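Local coordinates for microcin B17-processing protein McbC (Escherichia coli str. K-12 substr. MG1655, PDB 6GRH) that uses bound flavin mononucleotide as an oxidoreductase of the nitroreductase family and is needed to process the microcin B17 precursor into the active peptide, at residues R118-G123 with L211-S216; L126-V131 with E196-K201; L133-E138 with C165-L170; Y171-G176 with S241-T246. One frame throughout, in Å; residues are numbered along the deposited sequence. Where two conformers were deposited one is given.

Contact 1 (R118-G123 with L211-S216). With FMN (flavin mononucleotide), chain O.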
loop_
_atom_site.group_PDB
_atom_site.type_symbol
_atom_site.label_atom_id
_atom_site.label_comp_id
_atom_site.label_asym_id
_atom_site.label_seq_id
_atom_site.Cartn_x
_atom_site.Cartn_y
_atom_site.Cartn_z
ATOM N N ARG D 118 3.644 -0.918 35.478
ATOM C CA ARG D 118 2.889 0.320 35.261
ATOM C C ARG D 118 1.396 0.072 35.418
ATOM O O ARG D 118 0.944 -1.068 35.324
ATOM C CB ARG D 118 3.168 0.832 33.860
ATOM C CG ARG D 118 4.641 1.005 33.571
ATOM C CD ARG D 118 4.844 1.682 32.224
ATOM N NE ARG D 118 6.165 1.380 31.714
ATOM C CZ ARG D 118 6.778 2.011 30.723
ATOM N NH1 ARG D 118 6.192 3.010 30.063
ATOM N NH2 ARG D 118 7.999 1.610 30.388
ATOM N N PRO D 119 0.615 1.144 35.629
ATOM C CA PRO D 119 -0.847 1.021 35.788
ATOM C C PRO D 119 -1.611 0.743 34.491
ATOM O O PRO D 119 -2.843 0.831 34.481
ATOM C CB PRO D 119 -1.252 2.378 36.382
ATOM C CG PRO D 119 -0.192 3.316 35.945
ATOM C CD PRO D 119 1.075 2.531 35.868
ATOM N N TYR D 120 -0.890 0.429 33.410
ATOM C CA TYR D 120 -1.506 0.016 32.149
ATOM C C TYR D 120 -0.635 -1.103 31.577
ATOM O O TYR D 120 0.591 -1.074 31.717
ATOM C CB TYR D 120 -1.676 1.196 31.179
ATOM C CG TYR D 120 -0.384 1.866 30.772
ATOM C CD1 TYR D 120 0.258 2.773 31.612
ATOM C CD2 TYR D 120 0.199 1.581 29.538
ATOM C CE1 TYR D 120 1.453 3.365 31.244
ATOM C CE2 TYR D 120 1.385 2.168 29.161
ATOM C CZ TYR D 120 2.015 3.050 30.012
ATOM O OH TYR D 120 3.209 3.611 29.612
ATOM N N PRO D 121 -1.268 -2.118 30.976
ATOM C CA PRO D 121 -0.505 -3.225 30.398
ATOM C C PRO D 121 0.082 -2.870 29.029
ATOM O O PRO D 121 -0.212 -1.816 28.473
ATOM C CB PRO D 121 -1.567 -4.328 30.283
ATOM C CG PRO D 121 -2.812 -3.566 29.947
ATOM C CD PRO D 121 -2.709 -2.240 30.676
ATOM N N SER D 122 0.929 -3.744 28.494
ATOM C CA SER D 122 1.517 -3.539 27.161
ATOM C C SER D 122 1.921 -4.878 26.564
ATOM O O SER D 122 2.494 -5.727 27.265
ATOM C CB SER D 122 2.751 -2.621 27.256
ATOM O OG SER D 122 3.395 -2.491 26.009
ATOM N N GLY D 123 1.618 -5.078 25.282
ATOM C CA GLY D 123 2.039 -6.291 24.589
ATOM C C GLY D 123 3.531 -6.532 24.744
ATOM O O GLY D 123 4.338 -5.651 24.458
ATOM N N LEU D 211 -1.061 1.529 19.215
ATOM C CA LEU D 211 -2.180 2.485 19.161
ATOM C C LEU D 211 -3.187 2.235 20.278
ATOM O O LEU D 211 -3.608 3.157 20.924
ATOM C CB LEU D 211 -2.856 2.483 17.774
ATOM C CG LEU D 211 -2.251 3.479 16.782
ATOM C CD1 LEU D 211 -0.753 3.362 16.590
ATOM C CD2 LEU D 211 -2.913 3.324 15.424
ATOM N N MET D 212 -3.509 0.970 20.538
ATOM C CA MET D 212 -4.354 0.625 21.662
ATOM C C MET D 212 -3.731 1.034 22.995
ATOM O O MET D 212 -4.403 1.601 23.852
ATOM C CB MET D 212 -4.752 -0.863 21.621
ATOM C CG MET D 212 -5.667 -1.148 20.445
ATOM S SD MET D 212 -6.248 -2.847 20.359
ATOM C CE MET D 212 -4.741 -3.767 20.184
ATOM N N GLU D 213 -2.440 0.807 23.144
ATOM C CA GLU D 213 -1.749 1.201 24.342
ATOM C C GLU D 213 -1.845 2.688 24.622
ATOM O O GLU D 213 -2.039 3.081 25.748
ATOM C CB GLU D 213 -0.301 0.764 24.276
ATOM C CG GLU D 213 0.543 1.183 25.451
ATOM C CD GLU D 213 1.946 0.622 25.344
ATOM O OE1 GLU D 213 2.069 -0.575 24.932
ATOM O OE2 GLU D 213 2.911 1.383 25.666
ATOM N N THR D 214 -1.750 3.494 23.591
ATOM C CA THR D 214 -1.913 4.944 23.706
ATOM C C THR D 214 -3.250 5.340 24.335
ATOM O O THR D 214 -3.299 6.204 25.195
ATOM C CB THR D 214 -1.745 5.580 22.323
ATOM O OG1 THR D 214 -0.463 5.179 21.806
ATOM C CG2 THR D 214 -1.822 7.077 22.397
ATOM N N GLY D 215 -4.319 4.646 23.924
ATOM C CA GLY D 215 -5.633 4.856 24.466
ATOM C C GLY D 215 -5.728 4.442 25.919
ATOM O O GLY D 215 -6.387 5.142 26.709
ATOM N N SER D 216 -5.066 3.327 26.303
ATOM C CA SER D 216 -5.035 2.963 27.716
ATOM C C SER D 216 -4.330 4.043 28.548
ATOM O O SER D 216 -4.680 4.293 29.733
ATOM C CB SER D 216 -4.394 1.572 27.952
ATOM O OG SER D 216 -3.005 1.601 27.719
HETATM N N1 FMN O . -0.128 -11.574 27.267
HETATM C C2 FMN O . -0.028 -12.833 26.768
HETATM O O2 FMN O . 0.349 -13.729 27.544
HETATM N N3 FMN O . -0.321 -13.130 25.479
HETATM C C4 FMN O . -0.745 -12.189 24.602
HETATM O O4 FMN O . -1.022 -12.478 23.417
HETATM C C4A FMN O . -0.866 -10.785 25.067
HETATM N N5 FMN O . -1.268 -9.780 24.252
HETATM C C5A FMN O . -1.381 -8.509 24.717
HETATM C C6 FMN O . -1.811 -7.506 23.853
HETATM C C7 FMN O . -1.940 -6.189 24.284
HETATM C C7M FMN O . -2.404 -5.124 23.321
HETATM C C8 FMN O . -1.628 -5.843 25.696
HETATM C C8M FMN O . -1.767 -4.426 26.173
HETATM C C9 FMN O . -1.201 -6.838 26.577
HETATM C C9A FMN O . -1.062 -8.174 26.146
HETATM N N10 FMN O . -0.631 -9.218 27.013
HETATM C C10 FMN O . -0.525 -10.531 26.492
HETATM C "C1'" FMN O . -0.304 -8.985 28.425
HETATM C "C2'" FMN O . 1.111 -8.464 28.545
HETATM O "O2'" FMN O . 2.036 -9.523 28.232
HETATM C "C3'" FMN O . 1.329 -7.881 29.946
HETATM O "O3'" FMN O . 0.519 -6.710 30.115
HETATM C "C4'" FMN O . 2.786 -7.520 30.224
HETATM O "O4'" FMN O . 3.583 -8.703 30.173
HETATM C "C5'" FMN O . 3.008 -6.878 31.592
HETATM O "O5'" FMN O . 2.534 -7.761 32.606
HETATM P P FMN O . 1.403 -7.301 33.643
HETATM O O1P FMN O . 0.174 -6.968 32.829
HETATM O O2P FMN O . 1.210 -8.534 34.504
HETATM O O3P FMN O . 2.064 -6.146 34.329
HETATM O O HOH W 1 4.223 3.057 27.091
HETATM O O HOH W 2 -2.412 -0.903 27.124
HETATM O O HOH W 3 0.797 -2.751 23.687
#
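Glu-213 leaves helix 204-227 with CG anti to its backbone N (chi1 177°) and a straight chain, while Ser-122 also turns its OG away from its own N (chi1 175°); the two meet as carboxylate and hydroxyl. Ser-122 OG donates to Glu-213 OE1 at 2.6 Å, coming from above the carboxylate plane. The same hydroxyl accepts from Tyr-127 N, so it both donates and accepts. The other carboxylate oxygen, Glu-213 OE2, lies at the edge of the Tyr-120 ring, 3.9 Å from CE2, with the two planes turned 52° apart. Water 1 closes this side, taking a hydrogen bond from Tyr-120 OH and giving one to Glu-213 OE2, and Arg-118 NH1 donates to Tyr-120 OH at 3.1 Å. About one turn farther along the helix, Ser-216 OG donates to Glu-213 O at 2.6 Å and accepts from water 2, which also donates to Pro-121 O. Water 3 links Gly-123 N to Glu-213 OE1. The loop also lines the flavin, whose site Arg-82 and Arg-233 of the second subunit help complete: Pro-121 CB is 3.2 Å from FMN O3', and Ser-122 N makes a weak hydrogen bond to FMN O3'. The buried carboxylate thus has each oxygen engaged by hydroxyl or water, and the flavin-lining loop is tied to the helix by a polar network rather than by apolar packing.

Contact 2 (L126-V131 with E196-K201)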
loop_
_atom_site.group_PDB
_atom_site.type_symbol
_atom_site.label_atom_id
_atom_site.label_comp_id
_atom_site.label_asym_id
_atom_site.label_seq_id
_atom_site.Cartn_x
_atom_site.Cartn_y
_atom_site.Cartn_z
ATOM N N LEU D 126 6.609 -4.239 26.279
ATOM C CA LEU D 126 7.542 -3.426 25.491
ATOM C C LEU D 126 7.342 -1.914 25.651
ATOM O O LEU D 126 8.297 -1.143 25.474
ATOM C CB LEU D 126 7.464 -3.825 24.020
ATOM C CG LEU D 126 7.855 -5.286 23.779
ATOM C CD1 LEU D 126 7.562 -5.647 22.336
ATOM C CD2 LEU D 126 9.319 -5.537 24.125
ATOM N N TYR D 127 6.129 -1.492 25.982
ATOM C CA TYR D 127 5.833 -0.057 26.228
ATOM C C TYR D 127 6.420 0.895 25.174
ATOM O O TYR D 127 7.274 1.754 25.487
ATOM C CB TYR D 127 6.272 0.318 27.647
ATOM C CG TYR D 127 5.442 -0.406 28.658
ATOM C CD1 TYR D 127 4.176 0.071 28.991
ATOM C CD2 TYR D 127 5.865 -1.620 29.209
ATOM C CE1 TYR D 127 3.363 -0.612 29.885
ATOM C CE2 TYR D 127 5.073 -2.307 30.127
ATOM C CZ TYR D 127 3.814 -1.801 30.457
ATOM O OH TYR D 127 2.991 -2.473 31.323
ATOM N N PRO D 128 5.930 0.794 23.928
ATOM C CA PRO D 128 6.515 1.598 22.844
ATOM C C PRO D 128 6.060 3.048 22.747
ATOM O O PRO D 128 6.490 3.743 21.829
ATOM C CB PRO D 128 6.044 0.847 21.569
ATOM C CG PRO D 128 4.720 0.287 21.979
ATOM C CD PRO D 128 4.951 -0.183 23.396
ATOM N N ILE D 129 5.173 3.484 23.639
ATOM C CA ILE D 129 4.592 4.800 23.572
ATOM C C ILE D 129 5.288 5.666 24.590
ATOM O O ILE D 129 5.413 5.286 25.742
ATOM C CB ILE D 129 3.067 4.765 23.857
ATOM C CG1 ILE D 129 2.375 3.849 22.878
ATOM C CG2 ILE D 129 2.455 6.168 23.856
ATOM C CD1 ILE D 129 2.619 4.174 21.420
ATOM N N GLU D 130 5.725 6.840 24.154
ATOM C CA GLU D 130 6.385 7.816 25.016
ATOM C C GLU D 130 5.439 8.972 25.309
ATOM O O GLU D 130 4.647 9.379 24.441
ATOM C CB GLU D 130 7.638 8.335 24.333
ATOM C CG GLU D 130 8.622 7.222 23.989
ATOM C CD GLU D 130 9.116 6.430 25.199
ATOM O OE1 GLU D 130 9.418 7.021 26.248
ATOM O OE2 GLU D 130 9.229 5.186 25.094
ATOM N N VAL D 131 5.503 9.481 26.533
ATOM C CA VAL D 131 4.705 10.650 26.928
ATOM C C VAL D 131 5.593 11.887 27.028
ATOM O O VAL D 131 6.604 11.894 27.743
ATOM C CB VAL D 131 4.043 10.482 28.317
ATOM C CG1 VAL D 131 3.100 11.659 28.616
ATOM C CG2 VAL D 131 3.309 9.173 28.400
ATOM N N GLU D 196 9.962 1.612 15.511
ATOM C CA GLU D 196 10.731 0.375 15.566
ATOM C C GLU D 196 10.517 -0.403 16.854
ATOM O O GLU D 196 10.539 -1.622 16.813
ATOM C CB GLU D 196 12.212 0.643 15.277
ATOM C CG GLU D 196 12.411 0.975 13.794
ATOM C CD GLU D 196 13.862 0.992 13.342
ATOM O OE1 GLU D 196 14.600 0.010 13.616
ATOM O OE2 GLU D 196 14.242 1.963 12.654
ATOM N N LYS D 197 10.269 0.277 17.973
ATOM C CA LYS D 197 9.933 -0.394 19.222
ATOM C C LYS D 197 8.554 -1.058 19.139
ATOM O O LYS D 197 8.360 -2.122 19.722
ATOM C CB LYS D 197 9.977 0.562 20.396
ATOM C CG LYS D 197 9.926 -0.168 21.729
ATOM C CD LYS D 197 10.961 0.373 22.672
ATOM C CE LYS D 197 10.784 -0.192 24.064
ATOM N NZ LYS D 197 10.197 0.791 25.027
ATOM N N ALA D 198 7.613 -0.446 18.417
ATOM C CA ALA D 198 6.287 -1.075 18.207
ATOM C C ALA D 198 6.313 -2.282 17.261
ATOM O O ALA D 198 5.452 -3.155 17.362
ATOM C CB ALA D 198 5.279 -0.050 17.707
ATOM N N LEU D 199 7.271 -2.331 16.339
ATOM C CA LEU D 199 7.260 -3.316 15.267
ATOM C C LEU D 199 8.236 -4.485 15.436
ATOM O O LEU D 199 8.023 -5.558 14.857
ATOM C CB LEU D 199 7.515 -2.617 13.925
ATOM C CG LEU D 199 6.435 -1.580 13.552
ATOM C CD1 LEU D 199 6.876 -0.774 12.345
ATOM C CD2 LEU D 199 5.113 -2.235 13.252
ATOM N N PHE D 200 9.311 -4.282 16.200
ATOM C CA PHE D 200 10.433 -5.214 16.127
ATOM C C PHE D 200 10.113 -6.644 16.559
ATOM O O PHE D 200 10.672 -7.559 15.993
ATOM C CB PHE D 200 11.696 -4.686 16.816
ATOM C CG PHE D 200 11.713 -4.834 18.299
ATOM C CD1 PHE D 200 10.797 -4.178 19.094
ATOM C CD2 PHE D 200 12.689 -5.596 18.905
ATOM C CE1 PHE D 200 10.852 -4.275 20.452
ATOM C CE2 PHE D 200 12.740 -5.712 20.278
ATOM C CZ PHE D 200 11.811 -5.070 21.050
ATOM N N LYS D 201 9.220 -6.821 17.531
ATOM C CA LYS D 201 8.855 -8.157 18.000
ATOM C C LYS D 201 7.689 -8.807 17.241
ATOM O O LYS D 201 7.764 -9.996 16.825
ATOM C CB LYS D 201 8.506 -8.116 19.502
ATOM C CG LYS D 201 8.185 -9.506 20.081
ATOM C CD LYS D 201 7.949 -9.519 21.581
ATOM C CE LYS D 201 7.629 -10.928 22.078
ATOM N NZ LYS D 201 7.126 -10.897 23.460
#
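The loop leading into strand 129-135 comes closest to helix 195-199 where Pro-128 CA and Ala-198 CA lie 5.4 Å apart. Tyr-127 has positive phi and psi (46°/65°), and the turn there leaves the carbonyls of Leu-126 and Tyr-127 both accessible to one ammonium group. That group is Lys-197 NZ, carried on a chain bent at chi2 and chi4. Lys-197 NZ donates to Leu-126 O at 2.7 Å, almost in line with the C=O bond (173°). A second bond runs from Lys-197 NZ to Tyr-127 O at 3.1 Å, from well above that carbonyl's plane. Glu-130 OE2, at 4.5 Å from Lys-197 NZ, is too far for a salt bridge, though its charge may still favour the ammonium there. Nearer its backbone, Lys-197 packs CG on Pro-128, whose CB also sits 4.0 Å from Ala-198 CB. Leu-126 splits its branches: CD1 rests on the aliphatic part of Lys-201, 3.9 Å from CB, and CD2 reaches Phe-200 CZ at 4.0 Å. Phe-55 of the second subunit packs against both Leu-126 and the Phe-200 ring, bringing that subunit into this apolar patch. Within the chain, Pro-128 and Glu-130 pair by backbone bonds with strand 187-194, Ala-198 touches Ile-193 of that strand, Ile-129 leans on helix 204-227, and Leu-199 packs on helix 17-27, so the short helix lies between the start of strand 129-135 and helix 17-27.

Contact 3 (L133-E138 with C165-L170)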
loop_
_atom_site.group_PDB
_atom_site.type_symbol
_atom_site.label_atom_id
_atom_site.label_comp_id
_atom_site.label_asym_id
_atom_site.label_seq_id
_atom_site.Cartn_x
_atom_site.Cartn_y
_atom_site.Cartn_z
ATOM N N LEU D 133 5.498 16.137 27.829
ATOM C CA LEU D 133 4.768 17.157 28.561
ATOM C C LEU D 133 5.085 18.485 27.894
ATOM O O LEU D 133 6.261 18.816 27.730
ATOM C CB LEU D 133 5.220 17.184 30.009
ATOM C CG LEU D 133 4.822 18.397 30.867
ATOM C CD1 LEU D 133 3.311 18.482 30.999
ATOM C CD2 LEU D 133 5.489 18.255 32.221
ATOM N N CYS D 134 4.044 19.218 27.499
ATOM C CA CYS D 134 4.201 20.524 26.850
ATOM C C CYS D 134 3.595 21.612 27.718
ATOM O O CYS D 134 2.402 21.564 28.020
ATOM C CB CYS D 134 3.538 20.510 25.461
ATOM S SG CYS D 134 4.394 19.452 24.265
ATOM N N ARG D 135 4.415 22.588 28.124
ATOM C CA ARG D 135 3.964 23.706 28.956
ATOM C C ARG D 135 3.439 24.807 28.027
ATOM O O ARG D 135 4.161 25.252 27.145
ATOM C CB ARG D 135 5.122 24.221 29.811
ATOM C CG ARG D 135 4.816 25.465 30.617
ATOM C CD ARG D 135 5.916 25.725 31.640
ATOM N NE ARG D 135 5.718 26.988 32.329
ATOM C CZ ARG D 135 6.091 28.191 31.872
ATOM N NH1 ARG D 135 6.701 28.341 30.693
ATOM N NH2 ARG D 135 5.843 29.261 32.609
ATOM N N LEU D 136 2.195 25.234 28.229
ATOM C CA LEU D 136 1.469 26.066 27.249
ATOM C C LEU D 136 1.033 27.439 27.716
ATOM O O LEU D 136 0.501 28.208 26.903
ATOM C CB LEU D 136 0.211 25.343 26.773
ATOM C CG LEU D 136 0.415 23.992 26.100
ATOM C CD1 LEU D 136 -0.929 23.432 25.693
ATOM C CD2 LEU D 136 1.323 24.156 24.903
ATOM N N SER D 137 1.213 27.735 29.000
ATOM C CA SER D 137 0.859 29.042 29.553
ATOM C C SER D 137 1.973 29.508 30.467
ATOM O O SER D 137 2.553 28.701 31.198
ATOM C CB SER D 137 -0.429 28.923 30.363
ATOM O OG SER D 137 -0.626 30.053 31.204
ATOM N N GLU D 138 2.233 30.821 30.472
ATOM C CA GLU D 138 3.139 31.397 31.460
ATOM C C GLU D 138 2.549 31.383 32.873
ATOM O O GLU D 138 3.273 31.634 33.823
ATOM C CB GLU D 138 3.596 32.811 31.057
ATOM C CG GLU D 138 4.365 32.853 29.725
ATOM C CD GLU D 138 5.590 31.918 29.640
ATOM O OE1 GLU D 138 6.337 31.743 30.648
ATOM O OE2 GLU D 138 5.821 31.368 28.537
ATOM N N CYS D 165 11.561 25.686 23.115
ATOM C CA CYS D 165 10.673 26.512 22.288
ATOM C C CYS D 165 9.767 27.311 23.215
ATOM O O CYS D 165 9.492 26.870 24.341
ATOM C CB CYS D 165 9.824 25.666 21.359
ATOM S SG CYS D 165 9.061 24.242 22.165
ATOM N N ASN D 166 9.331 28.498 22.785
ATOM C CA ASN D 166 8.452 29.304 23.645
ATOM C C ASN D 166 7.068 28.665 23.725
ATOM O O ASN D 166 6.717 27.802 22.907
ATOM C CB ASN D 166 8.377 30.794 23.241
ATOM C CG ASN D 166 7.955 31.017 21.792
ATOM O OD1 ASN D 166 7.077 30.349 21.254
ATOM N ND2 ASN D 166 8.578 31.986 21.164
ATOM N N THR D 167 6.302 29.104 24.714
ATOM C CA THR D 167 4.979 28.575 24.993
ATOM C C THR D 167 3.975 28.834 23.846
ATOM O O THR D 167 3.117 27.993 23.559
ATOM C CB THR D 167 4.492 29.156 26.335
ATOM O OG1 THR D 167 3.969 28.104 27.154
ATOM C CG2 THR D 167 3.463 30.269 26.140
ATOM N N GLN D 168 4.118 29.977 23.171
ATOM C CA GLN D 168 3.257 30.337 22.008
ATOM C C GLN D 168 3.443 29.436 20.775
ATOM O O GLN D 168 2.461 29.049 20.133
ATOM C CB GLN D 168 3.463 31.795 21.613
ATOM C CG GLN D 168 3.069 32.790 22.712
ATOM C CD GLN D 168 4.203 33.168 23.681
ATOM O OE1 GLN D 168 5.314 32.603 23.654
ATOM N NE2 GLN D 168 3.918 34.135 24.548
ATOM N N SER D 169 4.690 29.089 20.450
ATOM C CA SER D 169 4.974 28.152 19.339
ATOM C C SER D 169 4.387 26.772 19.587
ATOM O O SER D 169 3.838 26.154 18.677
ATOM C CB SER D 169 6.477 27.974 19.118
ATOM O OG SER D 169 7.094 29.204 18.820
ATOM N N LEU D 170 4.538 26.276 20.814
ATOM C CA LEU D 170 3.990 24.985 21.177
ATOM C C LEU D 170 2.499 24.973 21.083
ATOM O O LEU D 170 1.937 24.017 20.589
ATOM C CB LEU D 170 4.335 24.575 22.612
ATOM C CG LEU D 170 5.604 23.801 22.853
ATOM C CD1 LEU D 170 5.806 23.662 24.356
ATOM C CD2 LEU D 170 5.555 22.442 22.161
HETATM O O HOH W 4 7.648 30.996 26.539
#
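Thr-167 and Leu-170, on the first turn of helix 167-175, dock on the end of strand 129-135, a strand inside the antiparallel sheet of the nitroreductase fold; the helix starts with an N-cap at Asn-166. The polar part of the contact centres on Thr-167. Water 4 bridges the segments through its backbone, accepting from Thr-167 N and donating to Glu-138 OE2, and so occupies an N-H of the helix's first turn. The side chain was deposited in two conformers; in the one given, Thr-167 OG1 donates to Arg-135 O at 2.9 Å, from above the carbonyl plane with a C=O...donor angle of 109°, a bond that may not be permanent. Leu-136 CA and Thr-167 CA are only 4.9 Å apart, which puts helix and chain backbone almost against each other here.

The charged part lies within 133-138. Glu-138, bent at chi2, turns back to Arg-135, and Glu-138 OE1 forms a salt bridge with Arg-135 NH2 at 3.2 Å, in the guanidinium plane but above the carboxylate's. Asn-148 takes a further bond from Arg-135 NH1, and Thr-140 O one from NE, fixing the rotation of the guanidinium.

Apolar packing belongs to Leu-170. Its CB receives Leu-136 CD2 at 3.8 Å, the two side chains crossing at about a right angle, while CD2 touches Cys-134 SG, also at 3.8 Å. At the cap, Asn-166 OD1 accepts from both Ser-169 OG and Ser-169 N, the latter bond being 2.8 Å long and directed nearly end-on to the side-chain carbonyl.

Contact 4 (Y171-G176 with S241-T246); sequences YRSLSG and SYVAKT
The Tyr-242 ring carries Ser-173 CB over one face, 3.8 Å from its centroid and almost on the ring normal, a CH-pi contact. At the ring's edge, Arg-172 NE donates to Tyr-242 OH at 2.9 Å; the bond is bent (135°) and the guanidinium plane stands 67° to the ring. Extended from CG to NE, Arg-172 passes the hydroxyl end of the ring at about a right angle, and its NH1 goes on to a salt bridge with Glu-37. Ser-173 CB lies over the ring, and Ser-173 OG is bonded to Leu-170 O. Val-243 CG2 presses on Ser-173 O at 3.2 Å, and its CG1 meets Leu-174 CD2 at 3.7 Å, the deeper, apolar end of the contact. Thr-246 OG1, which donates to Tyr-242 O, lies 3.7 Å from Ser-173 CB. Leu-94 and Leu-188 of the neighbouring McbB chain pack on Arg-172 and Tyr-242 respectively, so the outer rim of this contact adjoins a subunit interface. The short helix axes approach to 8.5 Å and their N-to-C directions differ by 149°, consistent with the small Ser-173 at the crossing, where its CA is 5.1 Å from Val-243 CA: a roughly antiparallel helix pair beside the sheet of the nitroreductase fold.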
loop_
_atom_site.group_PDB
_atom_site.type_symbol
_atom_site.label_atom_id
_atom_site.label_comp_id
_atom_site.label_asym_id
_atom_site.label_seq_id
_atom_site.Cartn_x
_atom_site.Cartn_y
_atom_site.Cartn_z
ATOM N N TYR D 171 1.872 26.005 21.649
ATOM C CA TYR D 171 0.421 26.157 21.604
ATOM C C TYR D 171 -0.092 26.187 20.157
ATOM O O TYR D 171 -1.044 25.487 19.818
ATOM C CB TYR D 171 -0.025 27.427 22.334
ATOM C CG TYR D 171 -1.502 27.677 22.220
ATOM C CD1 TYR D 171 -2.011 28.547 21.258
ATOM C CD2 TYR D 171 -2.403 27.004 23.038
ATOM C CE1 TYR D 171 -3.376 28.765 21.139
ATOM C CE2 TYR D 171 -3.771 27.233 22.929
ATOM C CZ TYR D 171 -4.245 28.112 21.983
ATOM O OH TYR D 171 -5.600 28.299 21.857
ATOM N N ARG D 172 0.551 26.990 19.321
ATOM C CA ARG D 172 0.166 27.095 17.914
ATOM C C ARG D 172 0.202 25.710 17.248
ATOM O O ARG D 172 -0.781 25.292 16.627
ATOM C CB ARG D 172 1.068 28.098 17.185
ATOM C CG ARG D 172 0.747 28.274 15.717
ATOM C CD ARG D 172 1.630 29.320 15.057
ATOM N NE ARG D 172 1.779 29.001 13.633
ATOM C CZ ARG D 172 0.922 29.345 12.664
ATOM N NH1 ARG D 172 -0.176 30.075 12.919
ATOM N NH2 ARG D 172 1.185 28.959 11.411
ATOM N N SER D 173 1.306 24.989 17.427
ATOM C CA SER D 173 1.451 23.658 16.799
ATOM C C SER D 173 0.426 22.623 17.291
ATOM O O SER D 173 -0.136 21.842 16.499
ATOM C CB SER D 173 2.890 23.139 16.941
ATOM O OG SER D 173 3.145 22.582 18.231
ATOM N N LEU D 174 0.148 22.618 18.587
ATOM C CA LEU D 174 -0.759 21.591 19.156
ATOM C C LEU D 174 -2.250 21.835 18.913
ATOM O O LEU D 174 -3.022 20.908 18.883
ATOM C CB LEU D 174 -0.522 21.478 20.657
ATOM C CG LEU D 174 0.832 20.931 21.108
ATOM C CD1 LEU D 174 0.942 21.017 22.614
ATOM C CD2 LEU D 174 0.957 19.494 20.698
ATOM N N SER D 175 -2.649 23.086 18.772
ATOM C CA SER D 175 -4.069 23.461 18.784
ATOM C C SER D 175 -4.684 23.481 17.392
ATOM O O SER D 175 -5.901 23.628 17.257
ATOM C CB SER D 175 -4.242 24.826 19.447
ATOM O OG SER D 175 -3.530 25.825 18.739
ATOM N N GLY D 176 -3.833 23.376 16.370
ATOM C CA GLY D 176 -4.253 23.341 14.979
ATOM C C GLY D 176 -5.168 24.469 14.573
ATOM O O GLY D 176 -5.010 25.603 15.016
ATOM N N SER D 241 3.346 16.820 11.732
ATOM C CA SER D 241 4.738 17.071 11.419
ATOM C C SER D 241 5.229 18.348 12.107
ATOM O O SER D 241 6.394 18.450 12.499
ATOM C CB SER D 241 4.935 17.158 9.915
ATOM O OG SER D 241 4.185 18.224 9.402
ATOM N N TYR D 242 4.318 19.293 12.271
ATOM C CA TYR D 242 4.629 20.573 12.889
ATOM C C TYR D 242 4.798 20.417 14.418
ATOM O O TYR D 242 5.732 20.967 14.996
ATOM C CB TYR D 242 3.500 21.536 12.559
ATOM C CG TYR D 242 3.605 22.959 13.032
ATOM C CD1 TYR D 242 4.825 23.593 13.224
ATOM C CD2 TYR D 242 2.442 23.713 13.206
ATOM C CE1 TYR D 242 4.883 24.932 13.614
ATOM C CE2 TYR D 242 2.483 25.024 13.626
ATOM C CZ TYR D 242 3.699 25.628 13.824
ATOM O OH TYR D 242 3.699 26.954 14.202
ATOM N N VAL D 243 3.919 19.647 15.037
ATOM C CA VAL D 243 4.087 19.256 16.449
ATOM C C VAL D 243 5.438 18.536 16.649
ATOM O O VAL D 243 6.242 18.934 17.517
ATOM C CB VAL D 243 2.917 18.380 16.921
ATOM C CG1 VAL D 243 3.184 17.772 18.300
ATOM C CG2 VAL D 243 1.641 19.225 16.938
ATOM N N ALA D 244 5.723 17.544 15.805
ATOM C CA ALA D 244 6.995 16.822 15.894
ATOM C C ALA D 244 8.217 17.759 15.802
ATOM O O ALA D 244 9.117 17.685 16.630
ATOM C CB ALA D 244 7.080 15.712 14.859
ATOM N N LYS D 245 8.216 18.648 14.808
ATOM C CA LYS D 245 9.317 19.575 14.557
ATOM C C LYS D 245 9.519 20.511 15.763
ATOM O O LYS D 245 10.662 20.730 16.223
ATOM C CB LYS D 245 9.010 20.393 13.307
ATOM C CG LYS D 245 9.997 21.501 12.925
ATOM C CD LYS D 245 11.205 20.932 12.190
ATOM C CE LYS D 245 12.201 22.045 11.834
ATOM N NZ LYS D 245 12.725 21.880 10.441
ATOM N N THR D 246 8.397 21.012 16.290
ATOM C CA THR D 246 8.395 21.981 17.400
ATOM C C THR D 246 8.958 21.362 18.682
ATOM O O THR D 246 9.695 21.998 19.419
ATOM C CB THR D 246 6.972 22.563 17.611
ATOM O OG1 THR D 246 6.567 23.203 16.402
ATOM C CG2 THR D 246 6.941 23.615 18.707
#

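Contacts 1 and 2 touch each other through Tyr-127, Pro-128 and Ile-129 and lie near the flavin and the second subunit; contacts 3 and 4 share helix 167-175 and adjoin on the opposite side of the chain's centre from contact 1, their centres 10 Å apart. Strand 129-135 connects the two halves, entering from contact 2 and ending in contact 3; the centres of contacts 2 and 3 lie about 27 Å apart. Contacts 1 to 3 are largely buried, with Glu-138 exposed in contact 3, whereas contact 4 is partly buried and borders McbB. Chemistry follows place: waters and a carboxylate beside the flavin, a lysine on loop carbonyls in contact 2, a helix start on a strand end in contact 3, and helix-on-helix packing in contact 4.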